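Local atomic coordinates of pesticidal crystal protein Cry2Aa (Bacillus thuringiensis serovar kurstaki, PDB entry 1I5P), a protein that promotes colloid-osmotic lysis by binding to midgut epithelial cells of both dipteran and lepidopteran insect larvae. Residues F164-Q167 with G168-L171; L172-P175 with L176-Q179; C223-T226 with Y227-A230; N251-E254 with Y255-I258; Q286-T289 with A290-P294. All blocks are in the same frame, centred on the assembly; numbering follows the deposited sequence.

How the contacts relate
The chain first meets contact 1, which closes the loop after helix 145-160 and leads into helix 170-193. Contact 2 follows without a gap and takes up the next two turns of that helix. Contact 3 lies further on, in helix 202-232, and contact 4 in helix 238-259. Contact 5 comes last, where strand 287-289 turns into helix 293-300. The five run in series; none nests in or crosses another. Contacts 2, 3 and 4 pack against each other, so three helices of the N-terminal bundle meet there. Contact 1 touches contacts 2 and 3. Contact 5 belongs to the middle domain and stands about 6 Å from contact 3 at nearest atoms.

Contact 1: F164-Q167 with G168-L171; sequences FQIQ and GYQL
A type II beta turn runs from Ile-166 to Tyr-169 and is closed by the backbone bond from Tyr-169 N to Ile-166 O, at 2.9 Å. Gly-168 holds the third place of the turn with phi 100°, the positive value usual for that place. The chain then enters helix 170-193. Gln-170 is the main side chain of the contact. Its CG stands beside its own backbone N (chi1 -53°), and the rest of the chain is extended. This carries the amide back to Gln-165, the residue before the turn. There NE2 gives a hydrogen bond of 3.0 Å to Gln-165 O. The N-H points almost straight at the oxygen (166°) and in the plane of the Gln-170 amide. It comes to Gln-165 O from above the carbonyl plane. Gln-167 runs alongside Gln-170, and the two amide planes are nearly perpendicular. On the other side of the turn, Ile-166 meets Tyr-169. The CG2 branch of Ile-166 sits at the ring edge, 3.9 Å from Tyr-169 CD1. One water joins Phe-164 to Gln-170. It donates to Phe-164 O at 2.8 Å and to Gln-170 O at 2.7 Å. Neighbouring helices cover the flanks: Tyr-222 and Thr-226 touch Gln-170, and Thr-109 touches Ile-166 and Tyr-169. The turn is thus held by more than its own backbone bond. A side-chain amide and a water take up carbonyls of the incoming loop, and together they tie the loop to the first residues of the helix at the surface of the N-terminal domain.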
loop_
_atom_site.group_PDB
_atom_site.type_symbol
_atom_site.label_atom_id
_atom_site.label_comp_id
_atom_site.label_asym_id
_atom_site.label_seq_id
_atom_site.Cartn_x
_atom_site.Cartn_y
_atom_site.Cartn_z
ATOM N N PHE A 164 -15.613 -8.120 -18.322
ATOM C CA PHE A 164 -14.248 -7.712 -18.018
ATOM C C PHE A 164 -13.560 -8.855 -17.291
ATOM O O PHE A 164 -12.514 -8.670 -16.670
ATOM C CB PHE A 164 -14.226 -6.447 -17.150
ATOM C CG PHE A 164 -14.845 -5.253 -17.817
ATOM C CD1 PHE A 164 -16.133 -4.856 -17.494
ATOM C CD2 PHE A 164 -14.158 -4.559 -18.807
ATOM C CE1 PHE A 164 -16.737 -3.783 -18.147
ATOM C CE2 PHE A 164 -14.752 -3.482 -19.471
ATOM C CZ PHE A 164 -16.046 -3.099 -19.138
ATOM N N GLN A 165 -14.155 -10.042 -17.383
ATOM C CA GLN A 165 -13.610 -11.227 -16.734
ATOM C C GLN A 165 -13.491 -12.387 -17.719
ATOM O O GLN A 165 -13.544 -13.554 -17.332
ATOM C CB GLN A 165 -14.503 -11.640 -15.568
ATOM C CG GLN A 165 -14.809 -10.524 -14.584
ATOM C CD GLN A 165 -15.709 -11.002 -13.464
ATOM O OE1 GLN A 165 -15.258 -11.245 -12.345
ATOM N NE2 GLN A 165 -16.991 -11.154 -13.765
ATOM N N ILE A 166 -13.322 -12.055 -18.992
ATOM C CA ILE A 166 -13.209 -13.048 -20.054
ATOM C C ILE A 166 -12.065 -14.032 -19.844
ATOM O O ILE A 166 -10.897 -13.638 -19.704
ATOM C CB ILE A 166 -13.023 -12.362 -21.428
ATOM C CG1 ILE A 166 -14.141 -11.337 -21.649
ATOM C CG2 ILE A 166 -13.032 -13.408 -22.543
ATOM C CD1 ILE A 166 -15.536 -11.923 -21.588
ATOM N N GLN A 167 -12.412 -15.317 -19.825
ATOM C CA GLN A 167 -11.429 -16.372 -19.647
ATOM C C GLN A 167 -10.370 -16.204 -20.728
ATOM O O GLN A 167 -10.692 -15.934 -21.886
ATOM C CB GLN A 167 -12.098 -17.742 -19.769
ATOM C CG GLN A 167 -11.847 -18.643 -18.572
ATOM C CD GLN A 167 -13.136 -19.156 -17.951
ATOM O OE1 GLN A 167 -13.530 -20.305 -18.165
ATOM N NE2 GLN A 167 -13.804 -18.301 -17.181
ATOM N N GLY A 168 -9.109 -16.363 -20.343
ATOM C CA GLY A 168 -8.021 -16.200 -21.286
ATOM C C GLY A 168 -7.379 -14.830 -21.146
ATOM O O GLY A 168 -6.211 -14.642 -21.485
ATOM N N TYR A 169 -8.135 -13.865 -20.633
ATOM C CA TYR A 169 -7.608 -12.516 -20.463
ATOM C C TYR A 169 -7.974 -11.920 -19.116
ATOM O O TYR A 169 -8.030 -10.701 -18.976
ATOM C CB TYR A 169 -8.151 -11.599 -21.552
ATOM C CG TYR A 169 -8.172 -12.210 -22.926
ATOM C CD1 TYR A 169 -9.319 -12.839 -23.408
ATOM C CD2 TYR A 169 -7.052 -12.156 -23.752
ATOM C CE1 TYR A 169 -9.351 -13.395 -24.683
ATOM C CE2 TYR A 169 -7.072 -12.715 -25.030
ATOM C CZ TYR A 169 -8.225 -13.328 -25.486
ATOM O OH TYR A 169 -8.266 -13.875 -26.746
ATOM N N GLN A 170 -8.214 -12.767 -18.122
ATOM C CA GLN A 170 -8.609 -12.266 -16.810
ATOM C C GLN A 170 -7.600 -11.325 -16.163
ATOM O O GLN A 170 -7.992 -10.304 -15.603
ATOM C CB GLN A 170 -8.922 -13.430 -15.866
ATOM C CG GLN A 170 -9.937 -14.415 -16.434
ATOM C CD GLN A 170 -10.621 -15.235 -15.364
ATOM O OE1 GLN A 170 -9.968 -15.794 -14.481
ATOM N NE2 GLN A 170 -11.947 -15.315 -15.435
ATOM N N LEU A 171 -6.312 -11.647 -16.242
ATOM C CA LEU A 171 -5.303 -10.777 -15.638
ATOM C C LEU A 171 -5.168 -9.478 -16.422
ATOM O O LEU A 171 -5.035 -8.400 -15.845
ATOM C CB LEU A 171 -3.936 -11.464 -15.584
ATOM C CG LEU A 171 -2.837 -10.647 -14.887
ATOM C CD1 LEU A 171 -3.084 -10.649 -13.368
ATOM C CD2 LEU A 171 -1.471 -11.240 -15.197
HETATM O O HOH W 1 -10.517 -9.720 -14.962
#

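Contact 2: L172-P175 with L176-Q179; sequences LLLP and LFAQ
Pro-175, Leu-176 and Leu-173 carry this contact, on two successive turns of helix 170-193 in the N-terminal helical bundle. In related three-domain Cry toxins the helix in this place is the buried central one, and here too every residue of the contact is buried. Pro-175 has no N-H, so its N makes no bond to the turn before, and the helix kinks there. Past the kink the regular bonds resume. Phe-177 N bonds to Leu-173 O at 2.8 Å, nearly along the C=O axis. Ala-178 N reaches Leu-174 O at the same length, 2.8 Å. Leu-176 lies one turn on from Leu-173. Its CB passes 3.4 Å from Leu-173 O, and its CD1 meets Leu-173 CD2 at 4.2 Å. The CG of Phe-177 is anti to its N (chi1 172°), and its ring swings out to helix 202-232. There it makes edge-to-face contacts with Tyr-219 and Tyr-222. Ile-93 and Thr-97 of helix 88-101 cover Pro-175, and Asn-251 touches it from helix 238-259. The carbonyl of Pro-175 accepts the N-H of Gln-179. The Gln-179 side chain is bent at chi2 (-58°), and its NE2 donates to a water at 3.0 Å and makes a weak bond to Tyr-255 OH.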
loop_
_atom_site.group_PDB
_atom_site.type_symbol
_atom_site.label_atom_id
_atom_site.label_comp_id
_atom_site.label_asym_id
_atom_site.label_seq_id
_atom_site.Cartn_x
_atom_site.Cartn_y
_atom_site.Cartn_z
ATOM N N LEU A 172 -5.199 -9.589 -17.744
ATOM C CA LEU A 172 -5.076 -8.421 -18.601
ATOM C C LEU A 172 -6.223 -7.434 -18.404
ATOM O O LEU A 172 -6.031 -6.222 -18.493
ATOM C CB LEU A 172 -5.015 -8.861 -20.067
ATOM C CG LEU A 172 -4.874 -7.748 -21.108
ATOM C CD1 LEU A 172 -3.819 -6.749 -20.653
ATOM C CD2 LEU A 172 -4.498 -8.358 -22.458
ATOM N N LEU A 173 -7.407 -7.965 -18.127
ATOM C CA LEU A 173 -8.594 -7.149 -17.928
ATOM C C LEU A 173 -8.828 -6.778 -16.465
ATOM O O LEU A 173 -9.711 -5.980 -16.157
ATOM C CB LEU A 173 -9.820 -7.897 -18.455
ATOM C CG LEU A 173 -9.851 -8.183 -19.960
ATOM C CD1 LEU A 173 -10.966 -9.168 -20.282
ATOM C CD2 LEU A 173 -10.060 -6.875 -20.714
ATOM N N LEU A 174 -8.037 -7.351 -15.564
ATOM C CA LEU A 174 -8.217 -7.089 -14.135
ATOM C C LEU A 174 -8.292 -5.592 -13.770
ATOM O O LEU A 174 -9.158 -5.195 -12.987
ATOM C CB LEU A 174 -7.129 -7.791 -13.322
ATOM C CG LEU A 174 -7.462 -8.041 -11.842
ATOM C CD1 LEU A 174 -8.775 -8.829 -11.717
ATOM C CD2 LEU A 174 -6.322 -8.799 -11.173
ATOM N N PRO A 175 -7.403 -4.750 -14.327
ATOM C CA PRO A 175 -7.464 -3.323 -13.997
ATOM C C PRO A 175 -8.824 -2.752 -14.387
ATOM O O PRO A 175 -9.445 -2.032 -13.618
ATOM C CB PRO A 175 -6.313 -2.732 -14.810
ATOM C CG PRO A 175 -5.317 -3.843 -14.795
ATOM C CD PRO A 175 -6.196 -5.041 -15.118
ATOM N N LEU A 176 -9.297 -3.097 -15.577
ATOM C CA LEU A 176 -10.597 -2.609 -16.035
ATOM C C LEU A 176 -11.712 -3.144 -15.146
ATOM O O LEU A 176 -12.615 -2.406 -14.759
ATOM C CB LEU A 176 -10.851 -3.028 -17.487
ATOM C CG LEU A 176 -10.021 -2.380 -18.601
ATOM C CD1 LEU A 176 -10.634 -2.743 -19.952
ATOM C CD2 LEU A 176 -10.002 -0.861 -18.437
ATOM N N PHE A 177 -11.651 -4.430 -14.818
ATOM C CA PHE A 177 -12.678 -5.012 -13.968
ATOM C C PHE A 177 -12.702 -4.312 -12.612
ATOM O O PHE A 177 -13.767 -4.058 -12.051
ATOM C CB PHE A 177 -12.450 -6.514 -13.766
ATOM C CG PHE A 177 -13.378 -7.123 -12.749
ATOM C CD1 PHE A 177 -14.703 -7.399 -13.075
ATOM C CD2 PHE A 177 -12.954 -7.324 -11.438
ATOM C CE1 PHE A 177 -15.594 -7.859 -12.111
ATOM C CE2 PHE A 177 -13.837 -7.783 -10.466
ATOM C CZ PHE A 177 -15.162 -8.051 -10.803
ATOM N N ALA A 178 -11.524 -3.997 -12.087
ATOM C CA ALA A 178 -11.432 -3.317 -10.800
ATOM C C ALA A 178 -12.141 -1.972 -10.874
ATOM O O ALA A 178 -12.888 -1.609 -9.967
ATOM C CB ALA A 178 -9.978 -3.117 -10.415
ATOM N N GLN A 179 -11.904 -1.231 -11.953
ATOM C CA GLN A 179 -12.557 0.064 -12.119
ATOM C C GLN A 179 -14.075 -0.126 -12.184
ATOM O O GLN A 179 -14.824 0.641 -11.583
ATOM C CB GLN A 179 -12.070 0.762 -13.392
ATOM C CG GLN A 179 -10.644 1.312 -13.334
ATOM C CD GLN A 179 -10.436 2.307 -12.204
ATOM O OE1 GLN A 179 -11.378 2.963 -11.755
ATOM N NE2 GLN A 179 -9.192 2.435 -11.744
HETATM O O HOH W 2 -7.440 0.124 -12.678
#

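Contact 3: C223-T226 with Y227-A230; sequences CINT and YQTA
Asn-225 O is gripped twice by Thr-229, one turn further along helix 202-232 of the N-terminal bundle. Thr-229 N and Thr-229 OG1 each donate to it at 3.0 Å, and they come from opposite faces of the carbonyl plane. The hydroxyl can fold back in this way because OG1 stands beside the backbone N (chi1 -65°). This ties an exposed threonine to its own helix. Gln-228 N bonds to Ile-224 O at 2.9 Å. The two side chains also run together, side by side and in the same direction, with Ile-224 CG2 3.7 Å from Gln-228 OE1. Thr-226 OG1 bonds back to Tyr-222 O. The inner face packs on two other helices. Cys-223 faces Leu-174 and Phe-177 of helix 170-193 as well as Val-252 and Val-256 of helix 238-259. The ring of Tyr-227 leads away from the first turn and meets Phe-253 edge-to-face; Phe-516 lies close to it too. On the outer side a water spans the polar ends of two neighbouring turns. It donates to Asn-225 OD1 at 2.7 Å and to Gln-228 OE1 at 2.6 Å.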
loop_
_atom_site.group_PDB
_atom_site.type_symbol
_atom_site.label_atom_id
_atom_site.label_comp_id
_atom_site.label_asym_id
_atom_site.label_seq_id
_atom_site.Cartn_x
_atom_site.Cartn_y
_atom_site.Cartn_z
ATOM N N CYS A 223 -10.537 -10.837 -7.728
ATOM C CA CYS A 223 -9.308 -10.080 -7.967
ATOM C C CYS A 223 -8.108 -10.767 -7.330
ATOM O O CYS A 223 -7.061 -10.923 -7.957
ATOM C CB CYS A 223 -9.431 -8.658 -7.407
ATOM S SG CYS A 223 -10.555 -7.594 -8.318
ATOM N N ILE A 224 -8.269 -11.168 -6.075
ATOM C CA ILE A 224 -7.199 -11.841 -5.350
ATOM C C ILE A 224 -6.801 -13.142 -6.035
ATOM O O ILE A 224 -5.619 -13.391 -6.263
ATOM C CB ILE A 224 -7.628 -12.126 -3.899
ATOM C CG1 ILE A 224 -7.846 -10.796 -3.170
ATOM C CG2 ILE A 224 -6.566 -12.975 -3.187
ATOM C CD1 ILE A 224 -8.561 -10.929 -1.842
ATOM N N ASN A 225 -7.786 -13.965 -6.371
ATOM C CA ASN A 225 -7.506 -15.234 -7.031
ATOM C C ASN A 225 -6.832 -15.046 -8.392
ATOM O O ASN A 225 -5.885 -15.756 -8.717
ATOM C CB ASN A 225 -8.793 -16.049 -7.194
ATOM C CG ASN A 225 -9.390 -16.479 -5.858
ATOM O OD1 ASN A 225 -8.700 -16.522 -4.840
ATOM N ND2 ASN A 225 -10.677 -16.823 -5.866
ATOM N N THR A 226 -7.312 -14.094 -9.184
ATOM C CA THR A 226 -6.726 -13.854 -10.502
ATOM C C THR A 226 -5.252 -13.476 -10.379
ATOM O O THR A 226 -4.398 -13.994 -11.101
ATOM C CB THR A 226 -7.475 -12.730 -11.254
ATOM O OG1 THR A 226 -8.843 -13.111 -11.439
ATOM C CG2 THR A 226 -6.845 -12.480 -12.624
ATOM N N TYR A 227 -4.959 -12.569 -9.457
ATOM C CA TYR A 227 -3.591 -12.124 -9.256
ATOM C C TYR A 227 -2.698 -13.227 -8.698
ATOM O O TYR A 227 -1.578 -13.415 -9.168
ATOM C CB TYR A 227 -3.566 -10.927 -8.315
ATOM C CG TYR A 227 -2.170 -10.471 -7.955
ATOM C CD1 TYR A 227 -1.422 -9.694 -8.833
ATOM C CD2 TYR A 227 -1.606 -10.806 -6.726
ATOM C CE1 TYR A 227 -0.147 -9.253 -8.496
ATOM C CE2 TYR A 227 -0.329 -10.374 -6.381
ATOM C CZ TYR A 227 0.392 -9.596 -7.268
ATOM O OH TYR A 227 1.648 -9.160 -6.914
ATOM N N GLN A 228 -3.189 -13.952 -7.695
ATOM C CA GLN A 228 -2.395 -15.027 -7.088
ATOM C C GLN A 228 -2.017 -16.104 -8.089
ATOM O O GLN A 228 -0.898 -16.604 -8.067
ATOM C CB GLN A 228 -3.137 -15.670 -5.907
ATOM C CG GLN A 228 -3.035 -14.875 -4.619
ATOM C CD GLN A 228 -3.397 -15.699 -3.387
ATOM O OE1 GLN A 228 -4.548 -16.090 -3.201
ATOM N NE2 GLN A 228 -2.407 -15.961 -2.540
ATOM N N THR A 229 -2.952 -16.470 -8.957
ATOM C CA THR A 229 -2.671 -17.486 -9.964
ATOM C C THR A 229 -1.522 -17.031 -10.868
ATOM O O THR A 229 -0.606 -17.799 -11.173
ATOM C CB THR A 229 -3.918 -17.766 -10.836
ATOM O OG1 THR A 229 -4.945 -18.346 -10.024
ATOM C CG2 THR A 229 -3.578 -18.718 -11.976
ATOM N N ALA A 230 -1.572 -15.771 -11.285
ATOM C CA ALA A 230 -0.541 -15.217 -12.158
ATOM C C ALA A 230 0.792 -15.077 -11.441
ATOM O O ALA A 230 1.848 -15.363 -12.010
ATOM C CB ALA A 230 -0.984 -13.859 -12.686
HETATM O O HOH W 3 -6.199 -17.522 -4.606
#

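Contact 4: N251-E254 with Y255-I258; sequences NVFE and YVSI
Val-252 and Phe-253 both pack on Val-256, and this is the apolar part of the contact. Val-256 CG2 stands beside its own backbone N, which turns it to the previous turn. It lies 3.7 Å from Phe-253 CD2 and 4.1 Å from Val-252 CG1. Val-252 CG1 also sits over the centre of the Phe-253 ring, so three side chains make one cluster. Ile-224 of helix 202-232 touches Phe-253. The backbone bonds are less regular. A wider pi-type turn lies at 251-253. Val-252 O takes Val-256 N at 3.2 Å, in the carbonyl plane, and receives a weak bond from Tyr-255 N. Phe-253 O accepts Ser-257 N at 2.9 Å, from above its plane. The aromatic contact is of a third kind. The Tyr-255 ring turns back along the helix, and its edge meets a carbonyl, with CE1 3.2 Å from Asn-251 O in the ring plane. Polar ends look to other parts of the protein. Ser-257 OG bonds to Gln-519 N, while Tyr-255 OH has a weak bond to Val-54 O. This is a locally widened turn of helix 238-259, buried along all eight residues and packed between other helices of the N-terminal bundle and the loop at 516-519.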
loop_
_atom_site.group_PDB
_atom_site.type_symbol
_atom_site.label_atom_id
_atom_site.label_comp_id
_atom_site.label_asym_id
_atom_site.label_seq_id
_atom_site.Cartn_x
_atom_site.Cartn_y
_atom_site.Cartn_z
ATOM N N ASN A 251 -3.388 -0.564 -9.714
ATOM C CA ASN A 251 -4.508 -0.735 -10.634
ATOM C C ASN A 251 -5.648 -1.571 -10.086
ATOM O O ASN A 251 -6.783 -1.461 -10.554
ATOM C CB ASN A 251 -4.030 -1.407 -11.925
ATOM C CG ASN A 251 -3.538 -0.422 -12.947
ATOM O OD1 ASN A 251 -4.332 0.193 -13.659
ATOM N ND2 ASN A 251 -2.222 -0.257 -13.025
ATOM N N VAL A 252 -5.350 -2.414 -9.105
ATOM C CA VAL A 252 -6.363 -3.305 -8.571
ATOM C C VAL A 252 -6.544 -3.404 -7.060
ATOM O O VAL A 252 -7.644 -3.207 -6.554
ATOM C CB VAL A 252 -6.132 -4.745 -9.108
ATOM C CG1 VAL A 252 -7.186 -5.697 -8.542
ATOM C CG2 VAL A 252 -6.163 -4.744 -10.637
ATOM N N PHE A 253 -5.480 -3.703 -6.330
ATOM C CA PHE A 253 -5.640 -3.899 -4.897
ATOM C C PHE A 253 -5.848 -2.712 -3.982
ATOM O O PHE A 253 -6.292 -2.886 -2.841
ATOM C CB PHE A 253 -4.532 -4.827 -4.404
ATOM C CG PHE A 253 -4.576 -6.163 -5.076
ATOM C CD1 PHE A 253 -3.701 -6.466 -6.111
ATOM C CD2 PHE A 253 -5.600 -7.062 -4.777
ATOM C CE1 PHE A 253 -3.849 -7.641 -6.848
ATOM C CE2 PHE A 253 -5.757 -8.232 -5.502
ATOM C CZ PHE A 253 -4.883 -8.523 -6.542
ATOM N N GLU A 254 -5.550 -1.511 -4.462
ATOM C CA GLU A 254 -5.809 -0.326 -3.656
ATOM C C GLU A 254 -7.325 -0.289 -3.536
ATOM O O GLU A 254 -7.878 0.086 -2.505
ATOM C CB GLU A 254 -5.318 0.929 -4.372
ATOM C CG GLU A 254 -3.950 1.376 -3.921
ATOM C CD GLU A 254 -3.931 1.780 -2.456
ATOM O OE1 GLU A 254 -3.021 1.325 -1.731
ATOM O OE2 GLU A 254 -4.824 2.552 -2.031
ATOM N N TYR A 255 -7.993 -0.710 -4.606
ATOM C CA TYR A 255 -9.450 -0.738 -4.640
ATOM C C TYR A 255 -9.993 -1.882 -3.803
ATOM O O TYR A 255 -10.929 -1.703 -3.031
ATOM C CB TYR A 255 -9.935 -0.865 -6.085
ATOM C CG TYR A 255 -9.397 0.234 -6.971
ATOM C CD1 TYR A 255 -8.623 -0.058 -8.095
ATOM C CD2 TYR A 255 -9.644 1.572 -6.670
ATOM C CE1 TYR A 255 -8.103 0.969 -8.896
ATOM C CE2 TYR A 255 -9.135 2.598 -7.461
ATOM C CZ TYR A 255 -8.370 2.295 -8.567
ATOM O OH TYR A 255 -7.880 3.324 -9.337
ATOM N N VAL A 256 -9.413 -3.065 -3.951
ATOM C CA VAL A 256 -9.882 -4.197 -3.172
ATOM C C VAL A 256 -9.820 -3.849 -1.687
ATOM O O VAL A 256 -10.722 -4.198 -0.927
ATOM C CB VAL A 256 -9.031 -5.450 -3.432
ATOM C CG1 VAL A 256 -9.542 -6.598 -2.578
ATOM C CG2 VAL A 256 -9.095 -5.824 -4.911
ATOM N N SER A 257 -8.760 -3.148 -1.289
ATOM C CA SER A 257 -8.570 -2.742 0.106
ATOM C C SER A 257 -9.572 -1.690 0.587
ATOM O O SER A 257 -9.839 -1.584 1.787
ATOM C CB SER A 257 -7.161 -2.202 0.310
ATOM O OG SER A 257 -6.202 -3.245 0.236
ATOM N N ILE A 258 -10.117 -0.899 -0.333
ATOM C CA ILE A 258 -11.079 0.104 0.088
ATOM C C ILE A 258 -12.510 -0.432 0.071
ATOM O O ILE A 258 -13.350 0.032 0.842
ATOM C CB ILE A 258 -10.991 1.390 -0.777
ATOM C CG1 ILE A 258 -11.656 2.553 -0.037
ATOM C CG2 ILE A 258 -11.662 1.170 -2.126
ATOM C CD1 ILE A 258 -10.943 2.969 1.240
HETATM O O HOH W 4 -3.913 -3.069 -0.935
#

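Contact 5: Q286-T289 with A290-P294; sequences QSFT and AQNWP
This is a local strand-to-helix turn in the middle domain, where Thr-289 meets Asn-292. Strand 287-289 pairs with strand 235-237, which lies between two helices of the N-terminal bundle, so the turn sits where the two domains adjoin. Two bonds link the same pair of residues. Asn-292 N donates to Thr-289 O at 2.9 Å, and Ala-290 and Gln-291 between them have helical backbone angles. In return Thr-289 N donates to Asn-292 OD1 at 2.9 Å. That bond is nearly straight at the hydrogen (172°), though the N-H comes from above the amide plane. Asn-292 CG stands beside its own backbone N (chi1 -54°), which brings the amide back toward the end of the strand. Thr-289 OG1 adds a weak bond to the same OD1, at 3.4 Å. It comes within range because it sits between the backbone N and the carbonyl carbon (chi1 61°). Phe-288 flanks the amide. Asn-292 OD1 lies near the plane of the Phe-288 ring at its edge, 3.8 Å from Phe-288 CD2, and ring and amide are almost perpendicular. Leu-438 touches both residues. Beyond the turn, Trp-293 packs on helix 238-259, and its NE1 bonds to Glu-514. The bond from Thr-289 N to Asn-292 OD1 resembles one half of a capping box; the other half is missing, because Asn-292 N goes to Thr-289 O and not to OG1.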
loop_
_atom_site.group_PDB
_atom_site.type_symbol
_atom_site.label_atom_id
_atom_site.label_comp_id
_atom_site.label_asym_id
_atom_site.label_seq_id
_atom_site.Cartn_x
_atom_site.Cartn_y
_atom_site.Cartn_z
ATOM N N GLN A 286 19.802 -12.116 -10.310
ATOM C CA GLN A 286 19.076 -13.239 -9.741
ATOM C C GLN A 286 17.597 -13.253 -10.112
ATOM O O GLN A 286 16.929 -12.221 -10.122
ATOM C CB GLN A 286 19.250 -13.263 -8.225
ATOM C CG GLN A 286 18.616 -14.462 -7.553
ATOM C CD GLN A 286 19.099 -14.646 -6.129
ATOM O OE1 GLN A 286 19.625 -13.720 -5.515
ATOM N NE2 GLN A 286 18.914 -15.842 -5.593
ATOM N N SER A 287 17.098 -14.441 -10.430
ATOM C CA SER A 287 15.704 -14.604 -10.808
ATOM C C SER A 287 14.965 -15.192 -9.612
ATOM O O SER A 287 15.521 -16.002 -8.873
ATOM C CB SER A 287 15.598 -15.538 -12.022
ATOM O OG SER A 287 14.300 -15.513 -12.587
ATOM N N PHE A 288 13.722 -14.778 -9.407
ATOM C CA PHE A 288 12.949 -15.288 -8.278
ATOM C C PHE A 288 11.587 -15.814 -8.692
ATOM O O PHE A 288 11.029 -15.405 -9.717
ATOM C CB PHE A 288 12.738 -14.192 -7.220
ATOM C CG PHE A 288 14.012 -13.572 -6.717
ATOM C CD1 PHE A 288 14.551 -12.453 -7.343
ATOM C CD2 PHE A 288 14.681 -14.117 -5.622
ATOM C CE1 PHE A 288 15.738 -11.882 -6.890
ATOM C CE2 PHE A 288 15.871 -13.553 -5.161
ATOM C CZ PHE A 288 16.398 -12.435 -5.800
ATOM N N THR A 289 11.056 -16.713 -7.872
ATOM C CA THR A 289 9.745 -17.298 -8.090
ATOM C C THR A 289 8.868 -16.930 -6.893
ATOM O O THR A 289 9.361 -16.410 -5.888
ATOM C CB THR A 289 9.826 -18.834 -8.201
ATOM O OG1 THR A 289 10.342 -19.376 -6.980
ATOM C CG2 THR A 289 10.737 -19.234 -9.352
ATOM N N ALA A 290 7.571 -17.200 -7.002
ATOM C CA ALA A 290 6.624 -16.888 -5.937
ATOM C C ALA A 290 7.011 -17.481 -4.583
ATOM O O ALA A 290 6.758 -16.880 -3.539
ATOM C CB ALA A 290 5.228 -17.363 -6.334
ATOM N N GLN A 291 7.625 -18.660 -4.596
ATOM C CA GLN A 291 8.031 -19.312 -3.354
ATOM C C GLN A 291 9.071 -18.486 -2.595
ATOM O O GLN A 291 9.217 -18.621 -1.381
ATOM C CB GLN A 291 8.583 -20.712 -3.644
ATOM C CG GLN A 291 7.508 -21.742 -4.000
ATOM C CD GLN A 291 8.074 -23.136 -4.252
ATOM O OE1 GLN A 291 7.327 -24.112 -4.349
ATOM N NE2 GLN A 291 9.397 -23.232 -4.367
ATOM N N ASN A 292 9.777 -17.625 -3.322
ATOM C CA ASN A 292 10.801 -16.764 -2.739
ATOM C C ASN A 292 10.223 -15.462 -2.194
ATOM O O ASN A 292 10.873 -14.768 -1.414
ATOM C CB ASN A 292 11.843 -16.375 -3.792
ATOM C CG ASN A 292 12.452 -17.566 -4.490
ATOM O OD1 ASN A 292 12.828 -17.476 -5.656
ATOM N ND2 ASN A 292 12.566 -18.683 -3.782
ATOM N N TRP A 293 9.013 -15.129 -2.623
ATOM C CA TRP A 293 8.387 -13.875 -2.225
ATOM C C TRP A 293 8.235 -13.678 -0.719
ATOM O O TRP A 293 8.588 -12.619 -0.199
ATOM C CB TRP A 293 7.027 -13.714 -2.924
ATOM C CG TRP A 293 6.363 -12.387 -2.663
ATOM C CD1 TRP A 293 5.072 -12.183 -2.263
ATOM C CD2 TRP A 293 6.971 -11.089 -2.728
ATOM N NE1 TRP A 293 4.842 -10.840 -2.065
ATOM C CE2 TRP A 293 5.988 -10.147 -2.342
ATOM C CE3 TRP A 293 8.250 -10.631 -3.069
ATOM C CZ2 TRP A 293 6.246 -8.769 -2.288
ATOM C CZ3 TRP A 293 8.508 -9.256 -3.015
ATOM C CH2 TRP A 293 7.507 -8.346 -2.625
ATOM N N PRO A 294 7.717 -14.690 0.002
ATOM C CA PRO A 294 7.549 -14.555 1.451
ATOM C C PRO A 294 8.814 -14.074 2.127
ATOM O O PRO A 294 8.772 -13.182 2.973
ATOM C CB PRO A 294 7.138 -15.962 1.876
ATOM C CG PRO A 294 6.305 -16.400 0.702
ATOM C CD PRO A 294 7.205 -15.994 -0.452
#